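Local structure of class II aldolase/adducin domain protein (Pseudomonas syringae pv. phaseolicola 1448A, 3OCR) at residues A[34-39]-A[81-86]; A[51-56]-A[75-80]; A[134-139]-A[184-189]; A[142-147]-A[227-232]; A[152-157]-A[237-242]. The protein is of unproven function but belongs to the class II aldolase/adducin family, whose members include lyases and actin-binding adducins, and assembles as a tetramer. All coordinates share one frame; numbering follows the deposited sequence.

Contact 1: residues A[34-39]-A[81-86]; sequences VRVKLA and ITASNL
Ile-81 touches Ala-39 at the start of a loop-on-helix contact in the AraD-like fold, where the connection between strands 68-71 and 87-90 packs against helix 29-47. Its CG2 is the touching branch, 4.1 Å from Ala-39 CA. At Thr-82 the backbone does the work: its carbonyl carbon and the next amide lie against the methyl of Ala-39, with Ala-39 CB 3.3 Å from Ala-83 N. The turn from Thr-82 is braced internally, since Thr-82 N donates to Asn-85 OD1 and Asn-85 N to Thr-82 O. Ala-83 sets its methyl against Val-36 CG2 and offers its carbonyl to Arg-35. Ser-84 turns outward, where its hydroxyl pairs with the C-terminal carboxylate of Asp-273. Leu-86 then returns to the helix: its CD1 lies 3.3 Å from Arg-35 O, and its CD2 meets Leu-38 CD2 at 3.8 Å, the two leucine side chains crossing at a slant. Arg-35 reaches the loop because CG stands anti to its carbonyl carbon (chi1 -86°) and the chain runs extended to NE, which forms a salt bridge with Glu-31. The guanidinium thus bridges the carbonyls of Ala-83 and Leu-86. NH1 donates at 2.8 Å to Ala-83 O, which lies in the guanidinium plane, and at 3.0 Å to Leu-86 O, approached from above its carbonyl plane; NH2 adds a weak bond to that same Leu-86 O.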
# COMPACT_ATOMS: atom_id res chain seq x y z
N VAL A 34 -32.19 -8.19 6.53
CA VAL A 34 -31.58 -7.09 5.76
C VAL A 34 -30.67 -6.24 6.64
O VAL A 34 -29.64 -5.74 6.19
CB VAL A 34 -32.62 -6.26 4.96
CG1 VAL A 34 -31.97 -5.04 4.30
CG2 VAL A 34 -33.26 -7.15 3.87
N ARG A 35 -31.02 -6.12 7.93
CA ARG A 35 -30.17 -5.46 8.91
C ARG A 35 -28.83 -6.18 9.02
O ARG A 35 -27.79 -5.54 9.08
CB ARG A 35 -30.86 -5.40 10.28
CG ARG A 35 -31.77 -4.19 10.44
CD ARG A 35 -32.51 -4.16 11.79
NE ARG A 35 -33.17 -2.86 11.97
CZ ARG A 35 -32.61 -1.80 12.56
NH1 ARG A 35 -31.37 -1.85 13.03
NH2 ARG A 35 -33.29 -0.66 12.67
N VAL A 36 -28.87 -7.51 9.01
CA VAL A 36 -27.67 -8.34 9.12
C VAL A 36 -26.80 -8.16 7.86
O VAL A 36 -25.60 -7.91 7.97
CB VAL A 36 -28.03 -9.81 9.36
CG1 VAL A 36 -26.84 -10.71 9.12
CG2 VAL A 36 -28.57 -10.01 10.79
N LYS A 37 -27.42 -8.28 6.69
CA LYS A 37 -26.74 -8.09 5.38
C LYS A 37 -26.13 -6.71 5.20
O LYS A 37 -24.98 -6.60 4.76
CB LYS A 37 -27.68 -8.43 4.21
CG LYS A 37 -27.84 -9.94 3.97
CD LYS A 37 -29.02 -10.29 3.07
CE LYS A 37 -29.03 -11.80 2.75
NZ LYS A 37 -29.48 -12.66 3.89
N LEU A 38 -26.87 -5.66 5.52
CA LEU A 38 -26.35 -4.28 5.40
C LEU A 38 -25.21 -4.02 6.40
O LEU A 38 -24.22 -3.39 6.03
CB LEU A 38 -27.47 -3.22 5.55
CG LEU A 38 -27.07 -1.78 5.32
CD1 LEU A 38 -26.64 -1.57 3.86
CD2 LEU A 38 -28.22 -0.81 5.69
N ALA A 39 -25.32 -4.56 7.63
CA ALA A 39 -24.23 -4.45 8.58
C ALA A 39 -22.95 -5.16 8.10
O ALA A 39 -21.84 -4.62 8.24
CB ALA A 39 -24.65 -4.98 10.03
N ILE A 81 -20.61 -0.77 12.86
CA ILE A 81 -22.00 -0.98 12.49
C ILE A 81 -22.41 -2.41 12.83
O ILE A 81 -21.63 -3.35 12.65
CB ILE A 81 -22.23 -0.70 11.02
CG1 ILE A 81 -21.71 0.72 10.65
CG2 ILE A 81 -23.72 -0.92 10.63
CD1 ILE A 81 -22.30 1.90 11.48
N THR A 82 -23.63 -2.56 13.35
CA THR A 82 -24.19 -3.87 13.67
C THR A 82 -25.64 -3.91 13.18
O THR A 82 -26.27 -2.88 13.00
CB THR A 82 -24.21 -4.13 15.19
OG1 THR A 82 -25.14 -3.24 15.80
CG2 THR A 82 -22.84 -3.94 15.84
N ALA A 83 -26.16 -5.11 12.97
CA ALA A 83 -27.58 -5.31 12.68
C ALA A 83 -28.47 -4.51 13.62
O ALA A 83 -29.40 -3.84 13.19
CB ALA A 83 -27.94 -6.79 12.74
N SER A 84 -28.16 -4.57 14.92
CA SER A 84 -28.91 -3.84 15.93
C SER A 84 -28.81 -2.32 15.92
O SER A 84 -29.71 -1.66 16.41
CB SER A 84 -28.55 -4.34 17.33
OG SER A 84 -29.17 -5.58 17.58
N ASN A 85 -27.74 -1.74 15.38
CA ASN A 85 -27.61 -0.28 15.54
C ASN A 85 -27.87 0.55 14.27
O ASN A 85 -27.80 1.79 14.29
CB ASN A 85 -26.31 0.11 16.30
CG ASN A 85 -25.03 -0.08 15.49
OD1 ASN A 85 -25.01 -0.05 14.25
ND2 ASN A 85 -23.92 -0.22 16.22
N LEU A 86 -28.23 -0.14 13.20
CA LEU A 86 -28.60 0.55 11.97
C LEU A 86 -29.84 1.37 12.27
O LEU A 86 -30.60 1.05 13.19
CB LEU A 86 -28.86 -0.44 10.85
CG LEU A 86 -27.55 -0.95 10.25
CD1 LEU A 86 -27.81 -2.28 9.60
CD2 LEU A 86 -26.99 0.07 9.23

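Contact 2: residues A[51-56]-A[75-80]; sequences TDHIYT and GLLFDE
The CA atoms of Ile-54 and Leu-77 approach to 5.3 Å, yet the two loops share no direct hydrogen bond. Residues Asp-52 to Tyr-55 form a type II' beta turn closed by Tyr-55 N to Asp-52 O, and Glu-80 N returns to Leu-77 O. Two waters join these backbones: one donates to His-53 O and accepts from Phe-78 N, while the other donates to Ile-54 O and, at 2.7 Å, to Leu-76 O. Among the side chains, Ile-54 CG2 touches both Gly-75 O and Leu-77 CD2, 3.6 Å from the latter. That Leu-77 methyl also meets His-53 ND1 at 3.7 Å, while His-53 NE2 donates to His-256 O of the second subunit. Phe-78 lies crosswise to Thr-56, whose carbonyl oxygen sits at the ring edge, 3.3 Å from Phe-78 CE1. Thr-51 CG2, anti to its carbonyl carbon, comes within 3.5 Å of Phe-78 CD2 as the two side chains slide past each other in opposite directions. Phe-78 also meets Tyr-42 and Phe-58 edge-to-face. With Gly-75 O and Glu-80 OE2 both bound by Arg-262 of the second subunit, this is a water-mediated loop pairing at a subunit interface of the AraD-like fold.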
# COMPACT_ATOMS: atom_id res chain seq x y z
N THR A 51 -13.47 3.00 2.86
CA THR A 51 -14.11 3.95 3.77
C THR A 51 -13.47 5.33 3.69
O THR A 51 -12.33 5.46 3.28
CB THR A 51 -13.99 3.52 5.24
OG1 THR A 51 -12.60 3.37 5.57
CG2 THR A 51 -14.74 2.24 5.51
N ASP A 52 -14.22 6.33 4.14
CA ASP A 52 -13.74 7.69 4.25
C ASP A 52 -14.20 8.17 5.63
O ASP A 52 -15.10 9.01 5.78
CB ASP A 52 -14.29 8.51 3.05
CG ASP A 52 -14.04 9.99 3.17
OD1 ASP A 52 -13.04 10.39 3.81
OD2 ASP A 52 -14.84 10.77 2.61
N HIS A 53 -13.58 7.58 6.66
CA HIS A 53 -13.87 7.91 8.06
C HIS A 53 -15.37 7.76 8.31
O HIS A 53 -15.93 6.70 8.06
CB HIS A 53 -13.34 9.31 8.42
CG HIS A 53 -13.25 9.56 9.90
ND1 HIS A 53 -12.66 8.68 10.78
CD2 HIS A 53 -13.68 10.61 10.65
CE1 HIS A 53 -12.73 9.16 12.01
NE2 HIS A 53 -13.34 10.33 11.96
N ILE A 54 -16.03 8.83 8.75
CA ILE A 54 -17.45 8.74 9.07
C ILE A 54 -18.37 9.19 7.95
O ILE A 54 -19.58 9.35 8.17
CB ILE A 54 -17.80 9.50 10.37
CG1 ILE A 54 -17.24 10.92 10.34
CG2 ILE A 54 -17.30 8.73 11.59
CD1 ILE A 54 -17.91 11.87 11.30
N TYR A 55 -17.82 9.44 6.77
CA TYR A 55 -18.59 9.97 5.68
C TYR A 55 -18.93 8.81 4.72
O TYR A 55 -18.42 7.70 4.88
CB TYR A 55 -17.83 11.13 5.04
CG TYR A 55 -17.29 12.07 6.10
CD1 TYR A 55 -18.15 12.93 6.79
CD2 TYR A 55 -15.94 12.06 6.47
CE1 TYR A 55 -17.68 13.77 7.80
CE2 TYR A 55 -15.45 12.90 7.47
CZ TYR A 55 -16.33 13.76 8.14
OH TYR A 55 -15.90 14.60 9.13
N THR A 56 -19.80 9.06 3.75
CA THR A 56 -20.36 8.00 2.89
C THR A 56 -21.22 6.96 3.62
O THR A 56 -21.08 6.72 4.81
CB THR A 56 -19.32 7.33 1.94
OG1 THR A 56 -18.69 6.21 2.58
CG2 THR A 56 -18.30 8.34 1.43
N GLY A 75 -22.14 9.48 12.71
CA GLY A 75 -20.88 9.52 13.45
C GLY A 75 -20.24 8.20 13.83
O GLY A 75 -19.13 8.19 14.36
N LEU A 76 -20.90 7.08 13.55
CA LEU A 76 -20.28 5.76 13.74
C LEU A 76 -19.41 5.39 12.56
O LEU A 76 -19.75 5.70 11.43
CB LEU A 76 -21.34 4.68 13.90
CG LEU A 76 -22.18 4.66 15.18
CD1 LEU A 76 -22.86 3.27 15.30
CD2 LEU A 76 -21.33 4.96 16.40
N LEU A 77 -18.31 4.71 12.83
CA LEU A 77 -17.46 4.14 11.79
C LEU A 77 -18.07 2.84 11.22
O LEU A 77 -18.79 2.14 11.92
CB LEU A 77 -16.08 3.84 12.38
CG LEU A 77 -15.29 5.04 12.91
CD1 LEU A 77 -14.04 4.56 13.62
CD2 LEU A 77 -14.94 5.96 11.73
N PHE A 78 -17.75 2.54 9.96
CA PHE A 78 -18.25 1.35 9.26
C PHE A 78 -17.94 0.11 10.07
O PHE A 78 -18.71 -0.85 10.07
CB PHE A 78 -17.59 1.25 7.88
CG PHE A 78 -18.26 2.10 6.82
CD1 PHE A 78 -18.92 3.29 7.16
CD2 PHE A 78 -18.24 1.71 5.49
CE1 PHE A 78 -19.55 4.08 6.18
CE2 PHE A 78 -18.86 2.50 4.49
CZ PHE A 78 -19.51 3.68 4.84
N ASP A 79 -16.82 0.19 10.78
CA ASP A 79 -16.28 -0.82 11.67
C ASP A 79 -17.13 -1.10 12.89
O ASP A 79 -16.90 -2.07 13.62
CB ASP A 79 -14.95 -0.28 12.19
CG ASP A 79 -13.82 -1.23 11.97
OD1 ASP A 79 -14.09 -2.38 11.55
OD2 ASP A 79 -12.66 -0.85 12.22
N GLU A 80 -18.08 -0.21 13.17
CA GLU A 80 -18.83 -0.26 14.41
C GLU A 80 -20.26 -0.69 14.14
O GLU A 80 -21.03 -0.95 15.06
CB GLU A 80 -18.83 1.10 15.11
CG GLU A 80 -17.47 1.53 15.66
CD GLU A 80 -17.49 2.96 16.18
OE1 GLU A 80 -17.97 3.88 15.47
OE2 GLU A 80 -17.00 3.17 17.30
O HOH W 1 -15.48 3.97 8.60
O HOH W 2 -20.81 7.94 10.41

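Contact 3: residues A[134-139]-A[184-189]; sequences IAVSAQ and VMILRN
Ser-137, at the end of helix 131-137, fits closely against the end of strand 184-187 and the turn that follows. Its CA lies 3.6 Å from Ile-186 CG2, and its CB is 3.4 Å from Leu-187 O. Ile-186 CG1 is anti to the carbonyl carbon (chi1 -69°), which puts CG2 anti to the backbone N and against Ser-137. In the modelled conformer the Ser-137 hydroxyl has Gly-133 O as its main partner and lies near Gly-191 O. Ser-137 O accepts a weak but straight bond from Asn-189 N (3.3 Å, 167°).

The looser side opens around the partly exposed Arg-188. Its extended chain carries NH1 only to 3.9 Å from Gln-139 O, and a water spans the separation: it accepts from Arg-188 NH1 and donates to Gln-139 O, both at 2.8 Å. Its approach to Ser-137 O is unusually short and of doubtful length. Asn-189 ND2 skims Ala-138 CB, but its bonds go to Val-228 O and Ile-146 O of the second subunit. Ser-137 O thus draws on a weak amide bond and the water, and Gln-139 O, just past the helix, on the water; the nearby arginine charge probably polarises that water.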
# COMPACT_ATOMS: atom_id res chain seq x y z
N ILE A 134 -12.38 7.63 -6.68
CA ILE A 134 -12.38 9.07 -6.91
C ILE A 134 -11.40 9.43 -8.03
O ILE A 134 -11.71 10.23 -8.90
CB ILE A 134 -12.09 9.86 -5.63
CG1 ILE A 134 -13.11 9.48 -4.53
CG2 ILE A 134 -12.07 11.35 -5.90
CD1 ILE A 134 -12.77 10.08 -3.21
N ALA A 135 -10.23 8.78 -8.05
CA ALA A 135 -9.22 9.06 -9.06
C ALA A 135 -9.77 8.82 -10.47
O ALA A 135 -9.64 9.67 -11.40
CB ALA A 135 -7.96 8.20 -8.79
N VAL A 136 -10.36 7.64 -10.66
CA VAL A 136 -11.02 7.37 -11.95
C VAL A 136 -12.16 8.36 -12.22
O VAL A 136 -12.30 8.84 -13.38
CB VAL A 136 -11.50 5.89 -12.10
CG1 VAL A 136 -12.24 5.74 -13.44
CG2 VAL A 136 -10.30 4.91 -12.08
N SER A 137 -12.95 8.67 -11.19
CA SER A 137 -13.98 9.71 -11.29
C SER A 137 -13.42 11.02 -11.86
O SER A 137 -14.12 11.72 -12.59
CB SER A 137 -14.61 10.02 -9.94
OG SER A 137 -14.98 8.83 -9.26
N ALA A 138 -12.19 11.36 -11.49
CA ALA A 138 -11.60 12.67 -11.80
C ALA A 138 -11.03 12.79 -13.21
O ALA A 138 -10.49 13.84 -13.58
CB ALA A 138 -10.54 13.02 -10.77
N GLN A 139 -11.13 11.72 -14.01
CA GLN A 139 -10.52 11.70 -15.35
C GLN A 139 -11.53 11.83 -16.50
O GLN A 139 -12.60 11.20 -16.46
CB GLN A 139 -9.69 10.41 -15.53
CG GLN A 139 -8.60 10.24 -14.46
CD GLN A 139 -7.83 8.94 -14.57
OE1 GLN A 139 -8.17 8.03 -15.35
NE2 GLN A 139 -6.82 8.82 -13.73
N VAL A 184 -25.04 1.33 -11.93
CA VAL A 184 -23.65 1.71 -11.59
C VAL A 184 -23.43 3.12 -12.13
O VAL A 184 -23.76 3.39 -13.29
CB VAL A 184 -22.62 0.80 -12.26
CG1 VAL A 184 -21.21 1.22 -11.86
CG2 VAL A 184 -22.86 -0.69 -11.93
N MSE A 185 -22.89 4.01 -11.28
CA MSE A 185 -22.64 5.39 -11.67
C MSE A 185 -21.29 5.89 -11.16
O MSE A 185 -20.86 5.62 -10.01
CB MSE A 185 -23.75 6.33 -11.20
CG MSE A 185 -23.72 7.76 -11.88
SE MSE A 185 -25.46 8.66 -11.93
CE MSE A 185 -25.89 8.05 -10.11
N ILE A 186 -20.62 6.63 -12.02
CA ILE A 186 -19.44 7.31 -11.57
C ILE A 186 -19.83 8.76 -11.35
O ILE A 186 -20.28 9.48 -12.27
CB ILE A 186 -18.23 7.09 -12.55
CG1 ILE A 186 -17.77 5.63 -12.46
CG2 ILE A 186 -17.07 8.04 -12.23
CD1 ILE A 186 -16.64 5.23 -13.48
N LEU A 187 -19.71 9.19 -10.10
CA LEU A 187 -19.99 10.58 -9.75
C LEU A 187 -18.68 11.33 -9.97
O LEU A 187 -17.75 11.21 -9.20
CB LEU A 187 -20.46 10.66 -8.28
CG LEU A 187 -21.66 9.78 -7.92
CD1 LEU A 187 -21.74 9.57 -6.41
CD2 LEU A 187 -22.98 10.34 -8.47
N ARG A 188 -18.60 12.05 -11.10
CA ARG A 188 -17.35 12.68 -11.48
C ARG A 188 -16.83 13.59 -10.37
O ARG A 188 -17.61 14.32 -9.72
CB ARG A 188 -17.50 13.49 -12.80
CG ARG A 188 -17.82 12.69 -14.05
CD ARG A 188 -17.64 13.61 -15.25
NE ARG A 188 -18.23 13.10 -16.48
CZ ARG A 188 -17.61 12.32 -17.36
NH1 ARG A 188 -16.35 11.93 -17.16
NH2 ARG A 188 -18.27 11.93 -18.45
N ASN A 189 -15.51 13.54 -10.18
CA ASN A 189 -14.76 14.25 -9.15
C ASN A 189 -15.30 13.96 -7.76
O ASN A 189 -15.20 14.80 -6.88
CB ASN A 189 -14.80 15.75 -9.39
CG ASN A 189 -14.33 16.12 -10.78
OD1 ASN A 189 -15.15 16.41 -11.64
ND2 ASN A 189 -13.00 16.08 -11.02
O HOH W 3 -14.93 11.26 -14.86

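Contact 4: residues A[142-147]-A[227-232]; sequences GLLPIS and LVFPPR
Phe-229 carries the one aromatic ring of this contact, and Ile-146 CG2 sits over one of its faces, 4.0 Å from the ring centroid and 17° off the normal, a CH-pi contact displaced toward the rim. At the ring edge, near its plane, come Pro-145 CD, 3.9 Å from Phe-229 CE1, and more distantly Leu-144 CD2. The ring is thus held by three successive residues of the loop before helix 148-151. Ile-146 can offer CG2 to the face because CG1 occupies the position between backbone N and carbonyl carbon (chi1 48°), turning CG2 anti to the carbonyl carbon. The same methyl also lies 3.6 Å from Val-228 O and touches Leu-227 CD1. That leucine methyl meets Leu-144 CD1 at 3.6 Å, the two side chains crossing at about a right angle. Farther along, Pro-230 CD approaches Pro-145 O to 3.4 Å; Pro-145 is the centre of an inverse gamma turn, and its carbonyl oxygen is buried here without a polar partner anywhere in the model.

Flanking this apolar patch, Leu-227 O accepts from Lys-140 NZ of the third subunit. No hydrogen bond crosses between 142-147 and 227-232, so between these two segments the attachment is apolar, resting on dispersion and CH-pi packing, and the polar bonds of 227-232 include ones to the third subunit.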
# COMPACT_ATOMS: atom_id res chain seq x y z
N GLY A 142 -12.93 8.76 -17.85
CA GLY A 142 -13.47 7.87 -16.82
C GLY A 142 -12.89 6.48 -16.92
O GLY A 142 -11.69 6.31 -17.14
N LEU A 143 -13.73 5.46 -16.75
CA LEU A 143 -13.24 4.08 -16.68
C LEU A 143 -12.94 3.53 -18.07
O LEU A 143 -13.83 3.39 -18.88
CB LEU A 143 -14.24 3.18 -15.94
CG LEU A 143 -13.82 1.73 -15.68
CD1 LEU A 143 -12.81 1.59 -14.55
CD2 LEU A 143 -15.06 0.86 -15.41
N LEU A 144 -11.67 3.19 -18.29
CA LEU A 144 -11.18 2.78 -19.60
C LEU A 144 -11.41 1.27 -19.84
O LEU A 144 -11.40 0.49 -18.88
CB LEU A 144 -9.68 3.15 -19.70
CG LEU A 144 -9.30 4.64 -19.55
CD1 LEU A 144 -7.78 4.80 -19.40
CD2 LEU A 144 -9.76 5.47 -20.74
N PRO A 145 -11.64 0.85 -21.10
CA PRO A 145 -11.81 -0.58 -21.37
C PRO A 145 -10.44 -1.30 -21.62
O PRO A 145 -10.11 -1.66 -22.74
CB PRO A 145 -12.69 -0.59 -22.61
CG PRO A 145 -12.32 0.65 -23.37
CD PRO A 145 -11.82 1.67 -22.33
N ILE A 146 -9.65 -1.49 -20.57
CA ILE A 146 -8.25 -1.96 -20.75
C ILE A 146 -7.92 -3.19 -19.92
O ILE A 146 -6.77 -3.65 -19.88
CB ILE A 146 -7.20 -0.84 -20.49
CG1 ILE A 146 -7.47 -0.09 -19.18
CG2 ILE A 146 -7.22 0.17 -21.63
CD1 ILE A 146 -6.98 -0.82 -17.94
N SER A 147 -8.92 -3.72 -19.24
CA SER A 147 -8.76 -4.92 -18.44
C SER A 147 -10.05 -5.73 -18.48
O SER A 147 -11.12 -5.18 -18.70
CB SER A 147 -8.39 -4.57 -17.00
OG SER A 147 -9.49 -3.96 -16.29
N LEU A 227 -1.44 2.49 -23.34
CA LEU A 227 -2.41 1.44 -23.10
C LEU A 227 -2.78 0.68 -24.36
O LEU A 227 -2.84 1.26 -25.45
CB LEU A 227 -3.66 2.02 -22.43
CG LEU A 227 -3.49 2.64 -21.05
CD1 LEU A 227 -4.78 3.30 -20.64
CD2 LEU A 227 -3.10 1.61 -20.02
N VAL A 228 -2.99 -0.62 -24.20
CA VAL A 228 -3.60 -1.44 -25.27
C VAL A 228 -5.10 -1.51 -25.06
O VAL A 228 -5.58 -2.00 -24.02
CB VAL A 228 -3.06 -2.91 -25.31
CG1 VAL A 228 -3.78 -3.72 -26.38
CG2 VAL A 228 -1.60 -2.96 -25.55
N PHE A 229 -5.84 -1.05 -26.06
CA PHE A 229 -7.29 -1.14 -26.08
C PHE A 229 -7.68 -2.32 -26.98
O PHE A 229 -7.47 -2.25 -28.21
CB PHE A 229 -7.88 0.16 -26.65
CG PHE A 229 -7.68 1.37 -25.76
CD1 PHE A 229 -8.71 1.80 -24.92
CD2 PHE A 229 -6.47 2.06 -25.76
CE1 PHE A 229 -8.52 2.90 -24.08
CE2 PHE A 229 -6.28 3.17 -24.92
CZ PHE A 229 -7.30 3.59 -24.09
N PRO A 230 -8.24 -3.40 -26.39
CA PRO A 230 -8.75 -4.50 -27.21
C PRO A 230 -9.77 -4.00 -28.23
O PRO A 230 -10.38 -2.94 -28.02
CB PRO A 230 -9.45 -5.41 -26.18
CG PRO A 230 -8.77 -5.11 -24.89
CD PRO A 230 -8.49 -3.64 -24.94
N PRO A 231 -9.98 -4.75 -29.33
CA PRO A 231 -10.85 -4.26 -30.39
C PRO A 231 -12.29 -4.19 -29.90
O PRO A 231 -12.64 -4.83 -28.89
CB PRO A 231 -10.71 -5.31 -31.51
CG PRO A 231 -9.58 -6.18 -31.11
CD PRO A 231 -9.48 -6.10 -29.63
N ARG A 232 -13.08 -3.37 -30.58
CA ARG A 232 -14.48 -3.13 -30.22
C ARG A 232 -15.29 -4.43 -30.12
O ARG A 232 -16.09 -4.59 -29.19
CB ARG A 232 -15.12 -2.15 -31.22
CG ARG A 232 -14.56 -0.72 -31.11
CD ARG A 232 -15.46 0.18 -30.24
NE ARG A 232 -14.75 1.27 -29.56
CZ ARG A 232 -14.34 2.41 -30.13
NH1 ARG A 232 -14.52 2.65 -31.43
NH2 ARG A 232 -13.71 3.31 -29.39

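Contact 5: residues A[152-157]-A[237-242]; sequences AFSGRV and KVEEQA
Residues 152-157, the loop between helix 148-151 and strand 157-160, pass alongside helix 232-243 with Ala-152 and Val-238 nearest, their CA atoms 5.9 Å apart. Two adjoining strips of the helix surface meet the loop. On one, Val-238 CG1 rests 3.8 Å from Ala-152 CA, and one turn further on Ala-242 CB lies 3.8 Å from Ala-152 O; the helical repeat is confirmed by the bond from Ala-242 N to Val-238 O.

The neighbouring strip is polar. Ser-154 OG donates to Glu-239 OE2 at 2.5 Å, a very short separation whose exact length is doubtful. The serine hydroxyl is swung toward the helix because it stands opposite its own backbone N (chi1 177°), and Glu-239 runs extended beyond CG to meet it. The aliphatic part of Glu-239 also packs on the serine, with CG 3.7 Å from Ser-154 CB.

Behind the loop, Arg-156 fixes its shape. NH1 donates to Ala-152 O at 2.9 Å with a 163° angle; the oxygen lies in the guanidinium plane, whereas the donor stands well above the carbonyl plane. One face of the guanidinium is laid against Phe-153 CE2, and NH2 bonds to Gln-205 of helix 199-219. On the helix side, Lys-237 NZ binds Gln-241 OE1 and also Glu-163 O of the third subunit. The chemistry is therefore divided: neutral packing at Ala-152, and one hydroxyl bond to a carboxylate acceptor as the sole hydrogen bond between the two segments.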
# COMPACT_ATOMS: atom_id res chain seq x y z
N ALA A 152 -15.84 -5.59 -18.45
CA ALA A 152 -17.08 -6.15 -17.95
C ALA A 152 -18.15 -5.09 -17.59
O ALA A 152 -19.36 -5.38 -17.60
CB ALA A 152 -16.79 -7.08 -16.73
N PHE A 153 -17.71 -3.87 -17.26
CA PHE A 153 -18.63 -2.73 -17.03
C PHE A 153 -19.03 -1.95 -18.30
O PHE A 153 -19.76 -0.96 -18.22
CB PHE A 153 -18.02 -1.77 -16.00
CG PHE A 153 -18.12 -2.30 -14.59
CD1 PHE A 153 -17.04 -2.95 -14.00
CD2 PHE A 153 -19.31 -2.20 -13.90
CE1 PHE A 153 -17.16 -3.48 -12.69
CE2 PHE A 153 -19.43 -2.70 -12.59
CZ PHE A 153 -18.35 -3.34 -12.01
N SER A 154 -18.56 -2.38 -19.47
CA SER A 154 -18.87 -1.62 -20.68
C SER A 154 -20.38 -1.56 -20.89
O SER A 154 -21.06 -2.60 -20.87
CB SER A 154 -18.16 -2.21 -21.89
OG SER A 154 -18.52 -1.50 -23.07
N GLY A 155 -20.91 -0.35 -21.06
CA GLY A 155 -22.33 -0.12 -21.24
C GLY A 155 -23.17 -0.26 -19.96
O GLY A 155 -24.40 -0.23 -20.03
N ARG A 156 -22.52 -0.41 -18.81
CA ARG A 156 -23.25 -0.52 -17.54
C ARG A 156 -23.16 0.76 -16.67
O ARG A 156 -23.81 0.86 -15.62
CB ARG A 156 -22.76 -1.71 -16.72
CG ARG A 156 -23.21 -3.09 -17.25
CD ARG A 156 -22.32 -4.18 -16.65
NE ARG A 156 -22.51 -4.38 -15.20
CZ ARG A 156 -21.65 -5.04 -14.42
NH1 ARG A 156 -20.52 -5.53 -14.91
NH2 ARG A 156 -21.92 -5.21 -13.12
N VAL A 157 -22.34 1.72 -17.10
CA VAL A 157 -21.91 2.79 -16.22
C VAL A 157 -22.48 4.12 -16.63
O VAL A 157 -22.31 4.54 -17.80
CB VAL A 157 -20.34 2.85 -16.12
CG1 VAL A 157 -19.92 3.93 -15.11
CG2 VAL A 157 -19.79 1.48 -15.73
N LYS A 237 -18.24 -8.64 -27.13
CA LYS A 237 -18.32 -10.01 -26.62
C LYS A 237 -18.38 -10.06 -25.09
O LYS A 237 -19.20 -10.78 -24.53
CB LYS A 237 -17.15 -10.86 -27.18
CG LYS A 237 -17.15 -12.36 -26.73
CD LYS A 237 -16.48 -13.32 -27.76
CE LYS A 237 -15.86 -14.61 -27.12
NZ LYS A 237 -14.70 -14.39 -26.11
N VAL A 238 -17.51 -9.32 -24.42
CA VAL A 238 -17.50 -9.32 -22.96
C VAL A 238 -18.82 -8.75 -22.41
O VAL A 238 -19.33 -9.24 -21.37
CB VAL A 238 -16.27 -8.61 -22.39
CG1 VAL A 238 -16.36 -8.48 -20.84
CG2 VAL A 238 -15.00 -9.38 -22.77
N GLU A 239 -19.36 -7.76 -23.11
CA GLU A 239 -20.65 -7.15 -22.77
C GLU A 239 -21.74 -8.22 -22.80
O GLU A 239 -22.58 -8.26 -21.92
CB GLU A 239 -21.03 -6.02 -23.74
CG GLU A 239 -20.17 -4.78 -23.65
CD GLU A 239 -20.73 -3.60 -24.45
OE1 GLU A 239 -21.92 -3.61 -24.82
OE2 GLU A 239 -19.96 -2.65 -24.69
N GLU A 240 -21.71 -9.07 -23.83
CA GLU A 240 -22.69 -10.15 -23.96
C GLU A 240 -22.47 -11.21 -22.87
O GLU A 240 -23.42 -11.65 -22.23
CB GLU A 240 -22.65 -10.75 -25.37
CG GLU A 240 -23.84 -11.64 -25.71
CD GLU A 240 -25.18 -10.92 -25.66
OE1 GLU A 240 -25.21 -9.66 -25.75
OE2 GLU A 240 -26.21 -11.62 -25.55
N GLN A 241 -21.21 -11.57 -22.64
CA GLN A 241 -20.81 -12.50 -21.57
C GLN A 241 -21.23 -12.03 -20.17
O GLN A 241 -21.60 -12.85 -19.33
CB GLN A 241 -19.28 -12.73 -21.63
CG GLN A 241 -18.84 -13.69 -22.75
CD GLN A 241 -17.38 -13.54 -23.19
OE1 GLN A 241 -16.89 -14.31 -24.02
NE2 GLN A 241 -16.68 -12.53 -22.66
N ALA A 242 -21.16 -10.72 -19.93
CA ALA A 242 -21.58 -10.15 -18.64
C ALA A 242 -23.08 -9.85 -18.56
O ALA A 242 -23.62 -9.76 -17.47
CB ALA A 242 -20.75 -8.90 -18.29

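From the N terminus, helix 29-47 is joined by contact 1 to the loop before strand 87-90. Contact 2, which joins the loop before strand 58-61 to the loop after strand 68-71, is nested within the chain loop thus closed; the two touch through Asn-85 and Glu-80. Contacts 3, 4 and 5 begin later, and their segments alternate along the chain, so all three cross. Contact 3 joins helix 131-137 to strand 184-187, whereas contacts 4 and 5 bring the approach to helix 232-243, and that helix itself, back to the loops flanking helix 148-151. Leu-143 touches both Ile-186 and Phe-153, linking the three. Contacts 1 and 4 lie farthest apart, about 38 Å between centres.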